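Local atomic coordinates of fatty acid biosynthesis transcriptional regulator (Streptococcus pneumoniae, PDB entry 6JBX), a protein that binds DNA as a winged-helix regulator of the MarR family and probably represses fatty acid synthesis genes together with acyl-ACP as co-repressor. Residues 72-75 against 76-80; 56-60 against 61-65; 108-111 against 112-115. All coordinates share one frame; numbering follows the deposited sequence.

Overall arrangement
Contacts 1 and 2 sit together at the DNA-binding end of the chain: 56-60 against 61-65 starts helix 60-67, and 72-75 against 76-80 lies on the next helix, 71-84, which faces the DNA. They touch through Val-74 and Leu-78, which pack on Pro-60, Val-63 and Ser-64, so one apolar core backs both. Contact 1 is mostly buried once DNA is bound, whereas contact 2 has a more open rim around Gln-62. Contact 3, on helix 105-125, lies about 20 Å and 19 Å away, centre to centre, and touches neither; it is partly buried, with Ile-110, His-111 and His-114 inward and the arginines and Leu-109 exposed, and its polar edge has a histidine, a lysine and a water.

Contact 1: 72-75 against 76-80; sequences GTVT and TSLNN. With nucleotides of chain D; nucleotides of chain C.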
ATOM      1  N   GLY A  72       2.780  -7.644  20.642  1.00 49.13           N
ATOM      2  CA  GLY A  72       4.245  -7.889  20.595  1.00 49.11           C
ATOM      3  C   GLY A  72       4.932  -7.028  19.535  1.00 47.66           C
ATOM      4  O   GLY A  72       5.943  -6.391  19.801  1.00 47.68           O
ATOM      5  N   THR A  73       4.319  -6.987  18.358  1.00 47.24           N
ATOM      6  CA  THR A  73       4.752  -6.190  17.235  1.00 48.12           C
ATOM      7  C   THR A  73       4.775  -4.705  17.594  1.00 48.99           C
ATOM      8  O   THR A  73       5.744  -4.010  17.255  1.00 44.80           O
ATOM      9  CB  THR A  73       3.828  -6.395  16.032  1.00 44.69           C
ATOM     10  OG1 THR A  73       4.040  -7.744  15.623  1.00 52.52           O
ATOM     11  CG2 THR A  73       4.113  -5.456  14.886  1.00 45.53           C
ATOM     12  N   VAL A  74       3.713  -4.215  18.244  1.00 43.60           N
ATOM     13  CA  VAL A  74       3.660  -2.808  18.657  1.00 38.09           C
ATOM     14  C   VAL A  74       4.762  -2.546  19.698  1.00 38.61           C
ATOM     15  O   VAL A  74       5.433  -1.507  19.641  1.00 36.74           O
ATOM     16  CB  VAL A  74       2.282  -2.404  19.199  1.00 41.85           C
ATOM     17  CG1 VAL A  74       2.358  -1.147  20.070  1.00 39.88           C
ATOM     18  CG2 VAL A  74       1.285  -2.203  18.071  1.00 41.40           C
ATOM     19  N   THR A  75       4.983  -3.480  20.614  1.00 35.90           N
ATOM     20  CA  THR A  75       5.965  -3.250  21.685  1.00 41.47           C
ATOM     21  C   THR A  75       7.364  -3.074  21.084  1.00 44.74           C
ATOM     22  O   THR A  75       8.109  -2.203  21.518  1.00 41.26           O
ATOM     23  CB  THR A  75       5.946  -4.364  22.735  1.00 44.92           C
ATOM     24  OG1 THR A  75       4.694  -4.253  23.421  1.00 54.39           O
ATOM     25  CG2 THR A  75       7.102  -4.266  23.714  1.00 39.77           C
ATOM     26  N   THR A  76       7.704  -3.915  20.101  1.00 45.46           N
ATOM     27  CA  THR A  76       9.007  -3.847  19.449  1.00 42.72           C
ATOM     28  C   THR A  76       9.180  -2.483  18.775  1.00 39.14           C
ATOM     29  O   THR A  76      10.207  -1.848  18.913  1.00 39.83           O
ATOM     30  CB  THR A  76       9.186  -5.025  18.481  1.00 43.51           C
ATOM     31  OG1 THR A  76       9.231  -6.176  19.336  1.00 43.74           O
ATOM     32  CG2 THR A  76      10.422  -4.894  17.611  1.00 39.39           C
ATOM     33  N   SER A  77       8.169  -2.055  18.043  1.00 37.47           N
ATOM     34  CA  SER A  77       8.232  -0.806  17.325  1.00 37.40           C
ATOM     35  C   SER A  77       8.403   0.346  18.327  1.00 38.53           C
ATOM     36  O   SER A  77       9.228   1.263  18.098  1.00 36.36           O
ATOM     37  CB  SER A  77       7.019  -0.641  16.448  1.00 36.76           C
ATOM     38  OG  SER A  77       7.080   0.539  15.678  1.00 39.54           O
ATOM     39  N   LEU A  78       7.658   0.301  19.437  1.00 34.02           N
ATOM     40  CA  LEU A  78       7.755   1.367  20.426  1.00 35.86           C
ATOM     41  C   LEU A  78       9.158   1.366  21.058  1.00 34.16           C
ATOM     42  O   LEU A  78       9.722   2.445  21.280  1.00 32.67           O
ATOM     43  CB  LEU A  78       6.673   1.203  21.497  1.00 37.09           C
ATOM     44  CG  LEU A  78       5.224   1.326  21.027  1.00 35.74           C
ATOM     45  CD1 LEU A  78       4.290   0.894  22.145  1.00 40.88           C
ATOM     46  CD2 LEU A  78       4.880   2.740  20.582  1.00 33.59           C
ATOM     47  N   ASN A  79       9.749   0.192  21.302  1.00 35.57           N
ATOM     48  CA  ASN A  79      11.112   0.124  21.861  1.00 35.74           C
ATOM     49  C   ASN A  79      12.092   0.831  20.919  1.00 36.54           C
ATOM     50  O   ASN A  79      12.908   1.629  21.380  1.00 40.42           O
ATOM     51  CB  ASN A  79      11.594  -1.319  22.087  1.00 40.00           C
ATOM     52  CG  ASN A  79      10.921  -2.024  23.250  1.00 43.38           C
ATOM     53  OD1 ASN A  79      10.203  -1.392  24.026  1.00 40.39           O
ATOM     54  ND2 ASN A  79      11.157  -3.327  23.373  1.00 37.80           N
ATOM     55  N   ASN A  80      12.032   0.526  19.612  1.00 34.08           N
ATOM     56  CA  ASN A  80      12.893   1.211  18.610  1.00 35.88           C
ATOM     57  C   ASN A  80      12.625   2.726  18.612  1.00 32.16           C
ATOM     58  O   ASN A  80      13.540   3.543  18.476  1.00 34.05           O
ATOM     59  CB  ASN A  80      12.735   0.617  17.205  1.00 34.99           C
ATOM     60  CG  ASN A  80      13.200  -0.822  17.126  1.00 39.08           C
ATOM     61  OD1 ASN A  80      14.062  -1.247  17.902  1.00 42.37           O
ATOM     62  ND2 ASN A  80      12.608  -1.608  16.232  1.00 38.38           N
TER
ATOM     63  P    DT D   6       5.402  -2.237  26.866  1.00 49.57           P
ATOM     64  OP1  DT D   6       6.269  -1.189  27.417  1.00 43.26           O
ATOM     65  OP2  DT D   6       4.892  -2.228  25.473  1.00 41.82           O
ATOM     66  O5'  DT D   6       6.176  -3.605  27.102  1.00 47.92           O
ATOM     67  C5'  DT D   6       6.665  -3.924  28.399  1.00 47.06           C
ATOM     68  C4'  DT D   6       7.235  -5.314  28.339  1.00 48.87           C
ATOM     69  O4'  DT D   6       6.193  -6.236  27.986  1.00 44.53           O
ATOM     70  C3'  DT D   6       8.312  -5.488  27.267  1.00 45.72           C
ATOM     71  O3'  DT D   6       9.535  -5.612  27.960  1.00 52.51           O
ATOM     72  C2'  DT D   6       7.955  -6.790  26.573  1.00 47.52           C
ATOM     73  C1'  DT D   6       6.832  -7.358  27.440  1.00 45.47           C
ATOM     74  N1   DT D   6       5.826  -8.113  26.713  1.00 36.41           N
ATOM     75  C2   DT D   6       5.852  -9.482  26.819  1.00 37.67           C
ATOM     76  O2   DT D   6       6.683 -10.080  27.480  1.00 39.13           O
ATOM     77  N3   DT D   6       4.867 -10.130  26.117  1.00 33.27           N
ATOM     78  C4   DT D   6       3.882  -9.553  25.347  1.00 35.58           C
ATOM     79  O4   DT D   6       3.066 -10.261  24.767  1.00 42.70           O
ATOM     80  C5   DT D   6       3.939  -8.115  25.249  1.00 34.97           C
ATOM     81  C7   DT D   6       2.919  -7.410  24.417  1.00 34.77           C
ATOM     82  C6   DT D   6       4.884  -7.472  25.944  1.00 34.25           C
ATOM     83  P    DT D   7      10.909  -5.684  27.160  1.00 53.44           P
ATOM     84  OP1  DT D   7      11.974  -5.314  28.110  1.00 48.41           O
ATOM     85  OP2  DT D   7      10.719  -4.953  25.891  1.00 52.59           O
ATOM     86  O5'  DT D   7      11.101  -7.242  26.919  1.00 48.90           O
ATOM     87  C5'  DT D   7      11.116  -8.106  28.057  1.00 48.49           C
ATOM     88  C4'  DT D   7      11.119  -9.534  27.586  1.00 51.18           C
ATOM     89  O4'  DT D   7       9.877  -9.810  26.914  1.00 48.85           O
ATOM     90  C3'  DT D   7      12.230  -9.852  26.581  1.00 52.30           C
ATOM     91  O3'  DT D   7      13.105 -10.809  27.193  1.00 58.02           O
ATOM     92  C2'  DT D   7      11.494 -10.364  25.347  1.00 52.13           C
ATOM     93  C1'  DT D   7      10.129 -10.740  25.872  1.00 48.59           C
ATOM     94  N1   DT D   7       9.007 -10.653  24.927  1.00 43.61           N
ATOM     95  C2   DT D   7       8.279 -11.783  24.632  1.00 46.12           C
ATOM     96  O2   DT D   7       8.582 -12.897  25.031  1.00 54.05           O
ATOM     97  N3   DT D   7       7.219 -11.571  23.792  1.00 39.86           N
ATOM     98  C4   DT D   7       6.772 -10.364  23.300  1.00 38.18           C
ATOM     99  O4   DT D   7       5.791 -10.332  22.563  1.00 42.39           O
ATOM    100  C5   DT D   7       7.581  -9.221  23.651  1.00 42.41           C
ATOM    101  C7   DT D   7       7.226  -7.876  23.096  1.00 44.70           C
ATOM    102  C6   DT D   7       8.625  -9.416  24.459  1.00 46.63           C
TER
ATOM    103  P    DT C  14       4.344  -4.563  10.327  1.00 50.37           P
ATOM    104  OP1  DT C  14       3.358  -4.397   9.254  1.00 51.34           O
ATOM    105  OP2  DT C  14       4.427  -3.528  11.399  1.00 46.15           O
ATOM    106  O5'  DT C  14       4.167  -6.007  10.931  1.00 43.29           O
ATOM    107  C5'  DT C  14       4.014  -7.094  10.012  1.00 48.32           C
ATOM    108  C4'  DT C  14       4.198  -8.405  10.728  1.00 47.69           C
ATOM    109  O4'  DT C  14       5.573  -8.598  11.097  1.00 42.82           O
ATOM    110  C3'  DT C  14       3.450  -8.534  12.051  1.00 48.66           C
ATOM    111  O3'  DT C  14       2.085  -8.888  11.833  1.00 53.99           O
ATOM    112  C2'  DT C  14       4.241  -9.611  12.770  1.00 45.09           C
ATOM    113  C1'  DT C  14       5.557  -9.708  11.980  1.00 45.58           C
ATOM    114  N1   DT C  14       6.758  -9.672  12.827  1.00 38.01           N
ATOM    115  C2   DT C  14       7.481 -10.832  12.938  1.00 42.45           C
ATOM    116  O2   DT C  14       7.217 -11.835  12.307  1.00 51.18           O
ATOM    117  N3   DT C  14       8.535 -10.773  13.816  1.00 40.36           N
ATOM    118  C4   DT C  14       8.915  -9.692  14.583  1.00 38.74           C
ATOM    119  O4   DT C  14       9.896  -9.779  15.319  1.00 43.86           O
ATOM    120  C5   DT C  14       8.079  -8.524  14.457  1.00 38.09           C
ATOM    121  C7   DT C  14       8.412  -7.304  15.257  1.00 40.68           C
ATOM    122  C6   DT C  14       7.054  -8.571  13.596  1.00 39.79           C
TER
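The carbonyl oxygen of Gly-72 takes two donors from the same residue one turn on: Thr-76 N at 3.1 Å, and the hydroxyl Thr-76 OG1 in a weak bond at 3.3 Å. That hydroxyl folds back over the helix because it stands beside its own backbone N (chi1 -67°), a setting that sends methyl CG2 outward to the thymine methyl C7 of DT14 of chain C. Thr-75 has the same first torsion on another side of the helix, and its OG1 donates to phosphate oxygen OP2 of DT6 of chain D at 2.9 Å. Its CG2 lies between that DT6 phosphate and the base of DT7 of chain D, whose methyl C7 it meets at 3.7 Å. Nearby, the backbone itself meets the base edge, Gly-72 CA approaching O4 of DT7 to 3.5 Å.

One turn further, the amide of Asn-79 swings back past the carbonyl of Thr-75 and gives its ND2 hydrogen to OP2 of DT7, 3.0 Å away with an N-H...O angle of 156°; OD1 is weakly bound by Arg-89. Thr-73 OG1 lies against the sugar of DT14 and is hydrogen-bonded to another DNA phosphate. The inner face is apolar: Val-74 and Leu-78 run side by side, CG1 tight against CD1 at 3.5 Å, and lean on helices 43-54 and 60-67. Touching thymine methyls and phosphates of both DNA strands, the helix behaves as expected of the recognition helix in the MarR winged helix-turn-helix.

Contact 2: 56-60 against 61-65; sequences PDVTP and SQVSK. With nucleotides of chain D.
Val-58 and Gln-62 run antiparallel past one another, Val-58 CG2 coming to 3.3 Å from both CB and OE1 of Gln-62. The other methyl, CG1, lies between the backbone N and the carbonyl carbon of Val-58 (chi1 64°), which points it inward to meet Val-63 CG2 at 4.0 Å; the two valines cross at roughly a right angle, with Ile-52 and Val-51 of helix 43-54 beside them.

Thr-59 follows as the N-cap of helix 60-67. Its side chain accepts from Gln-62 N, although the position of OG1 is less certain because it crowds Gln-62 CG. In return Thr-59 N donates to Gln-62 OE1 at 3.3 Å, approaching well off the C=O direction (107°) and tilted from the carboxamide plane. These reciprocal bonds make a capping box. The carbonyl of Thr-59 begins the regular helical pattern by taking Val-63 N at 3.0 Å, with a weaker bond from Gln-62 N.

Pro-60 opens the first turn: its carbonyl receives Ser-64 N at 2.8 Å in a nearly straight bond, while its ring packs toward Leu-71, Val-99 and Leu-101 and sets CD 3.2 Å from OP1 of DA5 of chain D. Directly after it, Ser-61 grips the other phosphate oxygen of DA5, OP2, through its backbone N at 3.0 Å (N-H...O angle 151°). Its OG lies implausibly close to the same OP2, so the exact place of the hydroxyl is doubtful.

The positive end of the helix dipole therefore points toward a DNA phosphate, which probably adds favourable electrostatics to the backbone bond; the capping box and the valine packing fix the turn that presents this amide.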
ATOM      1  N   PRO A  56      -2.751  11.720  21.713  1.00 46.25           N
ATOM      2  CA  PRO A  56      -1.809  11.717  22.846  1.00 52.01           C
ATOM      3  C   PRO A  56      -2.342  10.859  24.009  1.00 55.70           C
ATOM      4  O   PRO A  56      -3.563  10.798  24.219  1.00 51.00           O
ATOM      5  CB  PRO A  56      -1.686  13.199  23.211  1.00 53.40           C
ATOM      6  CG  PRO A  56      -1.843  13.891  21.872  1.00 50.96           C
ATOM      7  CD  PRO A  56      -2.883  13.062  21.144  1.00 47.23           C
ATOM      8  N   ASP A  57      -1.422  10.152  24.676  1.00 50.83           N
ATOM      9  CA  ASP A  57      -1.683   9.214  25.799  1.00 54.39           C
ATOM     10  C   ASP A  57      -2.364   7.900  25.364  1.00 49.29           C
ATOM     11  O   ASP A  57      -2.763   7.104  26.209  1.00 47.43           O
ATOM     12  CB  ASP A  57      -2.453   9.902  26.929  1.00 61.14           C
ATOM     13  CG  ASP A  57      -1.597  10.929  27.646  1.00 66.71           C
ATOM     14  OD1 ASP A  57      -0.342  10.885  27.486  1.00 76.13           O
ATOM     15  OD2 ASP A  57      -2.181  11.762  28.347  1.00 84.04           O
ATOM     16  N   VAL A  58      -2.409   7.598  24.085  1.00 43.72           N
ATOM     17  CA  VAL A  58      -2.906   6.314  23.649  1.00 39.36           C
ATOM     18  C   VAL A  58      -2.040   5.182  24.229  1.00 41.84           C
ATOM     19  O   VAL A  58      -0.872   5.326  24.605  1.00 39.75           O
ATOM     20  CB  VAL A  58      -2.957   6.290  22.112  1.00 46.55           C
ATOM     21  CG1 VAL A  58      -1.561   6.415  21.504  1.00 44.48           C
ATOM     22  CG2 VAL A  58      -3.669   5.057  21.583  1.00 47.69           C
ATOM     23  N   THR A  59      -2.617   4.013  24.339  1.00 39.44           N
ATOM     24  CA  THR A  59      -1.893   2.895  24.934  1.00 44.94           C
ATOM     25  C   THR A  59      -1.408   1.923  23.847  1.00 41.42           C
ATOM     26  O   THR A  59      -1.951   1.890  22.740  1.00 43.51           O
ATOM     27  CB  THR A  59      -2.788   2.124  25.920  1.00 45.88           C
ATOM     28  OG1 THR A  59      -3.713   1.331  25.174  1.00 44.32           O
ATOM     29  CG2 THR A  59      -3.572   3.028  26.842  1.00 48.03           C
ATOM     30  N   PRO A  60      -0.461   1.051  24.197  1.00 40.81           N
ATOM     31  CA  PRO A  60      -0.071   0.062  23.187  1.00 43.47           C
ATOM     32  C   PRO A  60      -1.240  -0.751  22.614  1.00 49.67           C
ATOM     33  O   PRO A  60      -1.289  -0.986  21.390  1.00 45.32           O
ATOM     34  CB  PRO A  60       0.873  -0.873  23.944  1.00 44.25           C
ATOM     35  CG  PRO A  60       1.571   0.060  24.897  1.00 45.42           C
ATOM     36  CD  PRO A  60       0.463   0.995  25.346  1.00 41.94           C
ATOM     37  N   SER A  61      -2.134  -1.208  23.491  1.00 48.90           N
ATOM     38  CA  SER A  61      -3.317  -1.974  23.052  1.00 49.28           C
ATOM     39  C   SER A  61      -4.092  -1.174  22.005  1.00 45.23           C
ATOM     40  O   SER A  61      -4.490  -1.729  20.996  1.00 46.95           O
ATOM     41  CB  SER A  61      -4.188  -2.366  24.222  1.00 48.41           C
ATOM     42  OG  SER A  61      -3.445  -3.163  25.140  1.00 47.91           O
ATOM     43  N   GLN A  62      -4.241   0.133  22.199  1.00 44.28           N
ATOM     44  CA  GLN A  62      -5.074   0.917  21.269  1.00 45.18           C
ATOM     45  C   GLN A  62      -4.331   1.081  19.944  1.00 49.65           C
ATOM     46  O   GLN A  62      -4.957   1.128  18.889  1.00 48.85           O
ATOM     47  CB  GLN A  62      -5.427   2.291  21.842  1.00 52.36           C
ATOM     48  CG  GLN A  62      -5.615   2.272  23.361  1.00 62.28           C
ATOM     49  CD  GLN A  62      -6.351   3.448  23.963  1.00 60.72           C
ATOM     50  OE1 GLN A  62      -5.819   4.551  24.068  1.00 57.46           O
ATOM     51  NE2 GLN A  62      -7.564   3.196  24.436  1.00 61.75           N
ATOM     52  N   VAL A  63      -2.999   1.193  20.011  1.00 46.65           N
ATOM     53  CA  VAL A  63      -2.183   1.286  18.788  1.00 45.27           C
ATOM     54  C   VAL A  63      -2.293  -0.034  18.008  1.00 40.14           C
ATOM     55  O   VAL A  63      -2.474  -0.028  16.822  1.00 41.61           O
ATOM     56  CB  VAL A  63      -0.718   1.630  19.105  1.00 44.13           C
ATOM     57  CG1 VAL A  63       0.170   1.515  17.866  1.00 44.42           C
ATOM     58  CG2 VAL A  63      -0.594   3.007  19.732  1.00 39.83           C
ATOM     59  N   SER A  64      -2.188  -1.147  18.696  1.00 41.54           N
ATOM     60  CA  SER A  64      -2.402  -2.453  18.122  1.00 44.66           C
ATOM     61  C   SER A  64      -3.727  -2.545  17.337  1.00 54.08           C
ATOM     62  O   SER A  64      -3.754  -2.926  16.155  1.00 53.16           O
ATOM     63  CB  SER A  64      -2.380  -3.463  19.199  1.00 47.21           C
ATOM     64  OG  SER A  64      -2.539  -4.740  18.629  1.00 61.33           O
ATOM     65  N   LYS A  65      -4.834  -2.198  17.971  1.00 52.46           N
ATOM     66  CA  LYS A  65      -6.130  -2.280  17.309  1.00 52.64           C
ATOM     67  C   LYS A  65      -6.154  -1.334  16.105  1.00 51.41           C
ATOM     68  O   LYS A  65      -6.668  -1.677  15.046  1.00 52.04           O
ATOM     69  CB  LYS A  65      -7.251  -1.922  18.292  1.00 64.55           C
ATOM     70  CG  LYS A  65      -7.469  -2.933  19.411  1.00 75.51           C
ATOM     71  CD  LYS A  65      -8.551  -2.527  20.390  1.00 87.53           C
ATOM     72  CE  LYS A  65      -8.611  -3.430  21.606  1.00 89.05           C
ATOM     73  NZ  LYS A  65      -8.553  -2.639  22.860  1.00 89.39           N
TER
ATOM     74  P    DA D   5      -1.326  -1.348  27.665  1.00 48.42           P
ATOM     75  OP1  DA D   5      -0.948   0.054  28.017  1.00 41.81           O
ATOM     76  OP2  DA D   5      -2.170  -1.609  26.462  1.00 43.08           O
ATOM     77  O5'  DA D   5      -0.003  -2.219  27.606  1.00 41.53           O
ATOM     78  C5'  DA D   5       0.965  -1.997  28.600  1.00 37.95           C
ATOM     79  C4'  DA D   5       1.979  -3.109  28.616  1.00 45.89           C
ATOM     80  O4'  DA D   5       1.343  -4.395  28.593  1.00 40.67           O
ATOM     81  C3'  DA D   5       2.961  -3.137  27.438  1.00 45.74           C
ATOM     82  O3'  DA D   5       4.111  -2.385  27.850  1.00 50.91           O
ATOM     83  C2'  DA D   5       3.223  -4.627  27.251  1.00 47.23           C
ATOM     84  C1'  DA D   5       2.417  -5.280  28.386  1.00 41.95           C
ATOM     85  N9   DA D   5       1.868  -6.594  28.064  1.00 36.14           N
ATOM     86  C8   DA D   5       0.783  -6.889  27.280  1.00 37.04           C
ATOM     87  N7   DA D   5       0.562  -8.176  27.145  1.00 39.08           N
ATOM     88  C5   DA D   5       1.569  -8.766  27.897  1.00 34.40           C
ATOM     89  C6   DA D   5       1.893 -10.109  28.152  1.00 39.45           C
ATOM     90  N6   DA D   5       1.195 -11.139  27.670  1.00 41.63           N
ATOM     91  N1   DA D   5       2.977 -10.362  28.919  1.00 41.25           N
ATOM     92  C2   DA D   5       3.675  -9.323  29.404  1.00 43.55           C
ATOM     93  N3   DA D   5       3.458  -8.012  29.245  1.00 38.33           N
ATOM     94  C4   DA D   5       2.386  -7.804  28.459  1.00 33.29           C
TER

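Contact 3: 108-111 against 112-115; sequences RLIH and RLHK
His-111 and Lys-115, one helical turn apart, cross at a slant: the lysine chain climbs past the imidazole until its CE stands 3.2 Å from His-111 NE2 and 3.5 Å from CD2. This CE lies obliquely to the ring. The histidine reaches it with CG anti to the backbone N (chi1 -180°), while the lysine is nearly straight except for a bend at chi3 that carries the ammonium group alongside. A water takes a hydrogen from Lys-115 NZ at 2.9 Å and sits in the imidazole plane, at the ring edge, within weak bonding distance of His-111 NE2 (3.4 Å), so it could bridge the two nitrogens.

Under this pair the backbone bonds are uneven. Arg-112 N reaches Arg-108 O at 3.0 Å and His-114 N reaches Ile-110 O at 3.1 Å, yet Lys-115 N bonds Arg-112 O at 2.9 Å and only weakly His-111 O. Ile-110 and Leu-113 meet loosely through CG1 and CD2, 4.4 Å apart, and Ile-110 goes on to Ile-49 of helix 43-54. His-114 heads to the same helix, onto Ile-43 and Met-46, and its ring meets that of His-118 edge-to-face.

Lys-115 also packs on Gln-12 of the second subunit. Its ammonium group would tend to disfavour protonation of His-111, whereas Asp-50, which the histidine also touches, would tend to offset it.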
ATOM      1  N   ARG A 108       6.970  14.950  17.245  1.00 37.61           N
ATOM      2  CA  ARG A 108       6.040  15.953  16.726  1.00 40.74           C
ATOM      3  C   ARG A 108       6.589  16.537  15.418  1.00 45.46           C
ATOM      4  O   ARG A 108       5.815  16.711  14.433  1.00 40.94           O
ATOM      5  CB  ARG A 108       5.773  17.041  17.768  1.00 40.40           C
ATOM      6  CG  ARG A 108       4.950  16.539  18.949  1.00 47.07           C
ATOM      7  CD  ARG A 108       4.410  17.605  19.908  1.00 47.21           C
ATOM      8  NE  ARG A 108       5.442  18.405  20.557  1.00 43.18           N
ATOM      9  CZ  ARG A 108       6.087  18.066  21.669  1.00 42.30           C
ATOM     10  NH1 ARG A 108       5.789  16.946  22.302  1.00 46.87           N
ATOM     11  NH2 ARG A 108       7.066  18.826  22.116  1.00 37.85           N
ATOM     12  N   LEU A 109       7.912  16.755  15.357  1.00 42.02           N
ATOM     13  CA  LEU A 109       8.523  17.362  14.155  1.00 43.14           C
ATOM     14  C   LEU A 109       8.346  16.433  12.953  1.00 44.79           C
ATOM     15  O   LEU A 109       7.973  16.885  11.894  1.00 41.13           O
ATOM     16  CB  LEU A 109      10.015  17.628  14.366  1.00 51.02           C
ATOM     17  CG  LEU A 109      10.408  18.974  14.970  1.00 52.16           C
ATOM     18  CD1 LEU A 109      11.922  19.168  14.835  1.00 55.65           C
ATOM     19  CD2 LEU A 109       9.672  20.127  14.306  1.00 51.31           C
ATOM     20  N   ILE A 110       8.651  15.151  13.100  1.00 41.51           N
ATOM     21  CA  ILE A 110       8.546  14.302  11.961  1.00 42.70           C
ATOM     22  C   ILE A 110       7.052  14.035  11.647  1.00 49.99           C
ATOM     23  O   ILE A 110       6.692  13.841  10.484  1.00 46.77           O
ATOM     24  CB  ILE A 110       9.371  13.013  12.122  1.00 39.24           C
ATOM     25  CG1 ILE A 110       9.476  12.277  10.780  1.00 43.88           C
ATOM     26  CG2 ILE A 110       8.808  12.135  13.222  1.00 38.20           C
ATOM     27  CD1 ILE A 110      10.196  10.948  10.816  1.00 45.03           C
ATOM     28  N   HIS A 111       6.176  14.003  12.651  1.00 45.86           N
ATOM     29  CA  HIS A 111       4.745  13.808  12.411  1.00 45.13           C
ATOM     30  C   HIS A 111       4.229  14.891  11.455  1.00 44.27           C
ATOM     31  O   HIS A 111       3.533  14.603  10.495  1.00 50.15           O
ATOM     32  CB  HIS A 111       3.997  13.813  13.749  1.00 47.79           C
ATOM     33  CG  HIS A 111       2.524  13.616  13.638  1.00 48.19           C
ATOM     34  ND1 HIS A 111       1.972  12.566  12.930  1.00 56.18           N
ATOM     35  CD2 HIS A 111       1.497  14.338  14.129  1.00 52.10           C
ATOM     36  CE1 HIS A 111       0.661  12.641  13.007  1.00 57.45           C
ATOM     37  NE2 HIS A 111       0.345  13.712  13.737  1.00 57.20           N
ATOM     38  N   ARG A 112       4.570  16.123  11.740  1.00 45.29           N
ATOM     39  CA  ARG A 112       4.262  17.252  10.877  1.00 56.47           C
ATOM     40  C   ARG A 112       4.714  16.999   9.427  1.00 58.62           C
ATOM     41  O   ARG A 112       3.981  17.199   8.451  1.00 50.43           O
ATOM     42  CB  ARG A 112       4.949  18.495  11.437  1.00 62.25           C
ATOM     43  CG  ARG A 112       4.957  19.666  10.472  1.00 71.46           C
ATOM     44  CD  ARG A 112       3.568  20.245  10.292  1.00 83.71           C
ATOM     45  NE  ARG A 112       3.622  21.700  10.142  1.00 89.55           N
ATOM     46  CZ  ARG A 112       3.498  22.357   8.989  1.00 83.05           C
ATOM     47  NH1 ARG A 112       3.301  21.683   7.867  1.00 61.29           N
ATOM     48  NH2 ARG A 112       3.533  23.687   8.980  1.00 75.28           N
ATOM     49  N   LEU A 113       5.937  16.560   9.267  1.00 60.99           N
ATOM     50  CA  LEU A 113       6.526  16.392   7.937  1.00 57.80           C
ATOM     51  C   LEU A 113       5.741  15.358   7.117  1.00 58.53           C
ATOM     52  O   LEU A 113       5.518  15.504   5.884  1.00 60.01           O
ATOM     53  CB  LEU A 113       7.977  15.950   8.155  1.00 68.77           C
ATOM     54  CG  LEU A 113       8.774  15.622   6.903  1.00 67.26           C
ATOM     55  CD1 LEU A 113       9.081  16.899   6.132  1.00 61.43           C
ATOM     56  CD2 LEU A 113      10.052  14.889   7.281  1.00 68.74           C
ATOM     57  N   HIS A 114       5.314  14.302   7.802  1.00 49.24           N
ATOM     58  CA  HIS A 114       4.527  13.218   7.153  1.00 43.41           C
ATOM     59  C   HIS A 114       3.156  13.765   6.744  1.00 52.28           C
ATOM     60  O   HIS A 114       2.530  13.169   5.844  1.00 48.58           O
ATOM     61  CB  HIS A 114       4.412  12.005   8.087  1.00 44.28           C
ATOM     62  CG  HIS A 114       3.906  10.775   7.413  1.00 49.05           C
ATOM     63  ND1 HIS A 114       4.382  10.356   6.185  1.00 47.13           N
ATOM     64  CD2 HIS A 114       2.971   9.873   7.784  1.00 51.55           C
ATOM     65  CE1 HIS A 114       3.764   9.249   5.830  1.00 54.58           C
ATOM     66  NE2 HIS A 114       2.893   8.931   6.795  1.00 50.22           N
ATOM     67  N   LYS A 115       2.708  14.849   7.371  1.00 48.43           N
ATOM     68  CA  LYS A 115       1.415  15.442   7.041  1.00 52.79           C
ATOM     69  C   LYS A 115       1.548  16.299   5.789  1.00 43.98           C
ATOM     70  O   LYS A 115       0.590  16.409   5.056  1.00 45.02           O
ATOM     71  CB  LYS A 115       0.870  16.327   8.163  1.00 53.11           C
ATOM     72  CG  LYS A 115       0.128  15.582   9.258  1.00 58.73           C
ATOM     73  CD  LYS A 115      -0.421  16.553  10.295  1.00 68.78           C
ATOM     74  CE  LYS A 115      -0.315  16.049  11.719  1.00 70.18           C
ATOM     75  NZ  LYS A 115      -0.658  17.105  12.706  1.00 67.85           N
TER
HETATM   76  O   HOH W   1      -2.182  15.696  14.794  1.00 58.81           O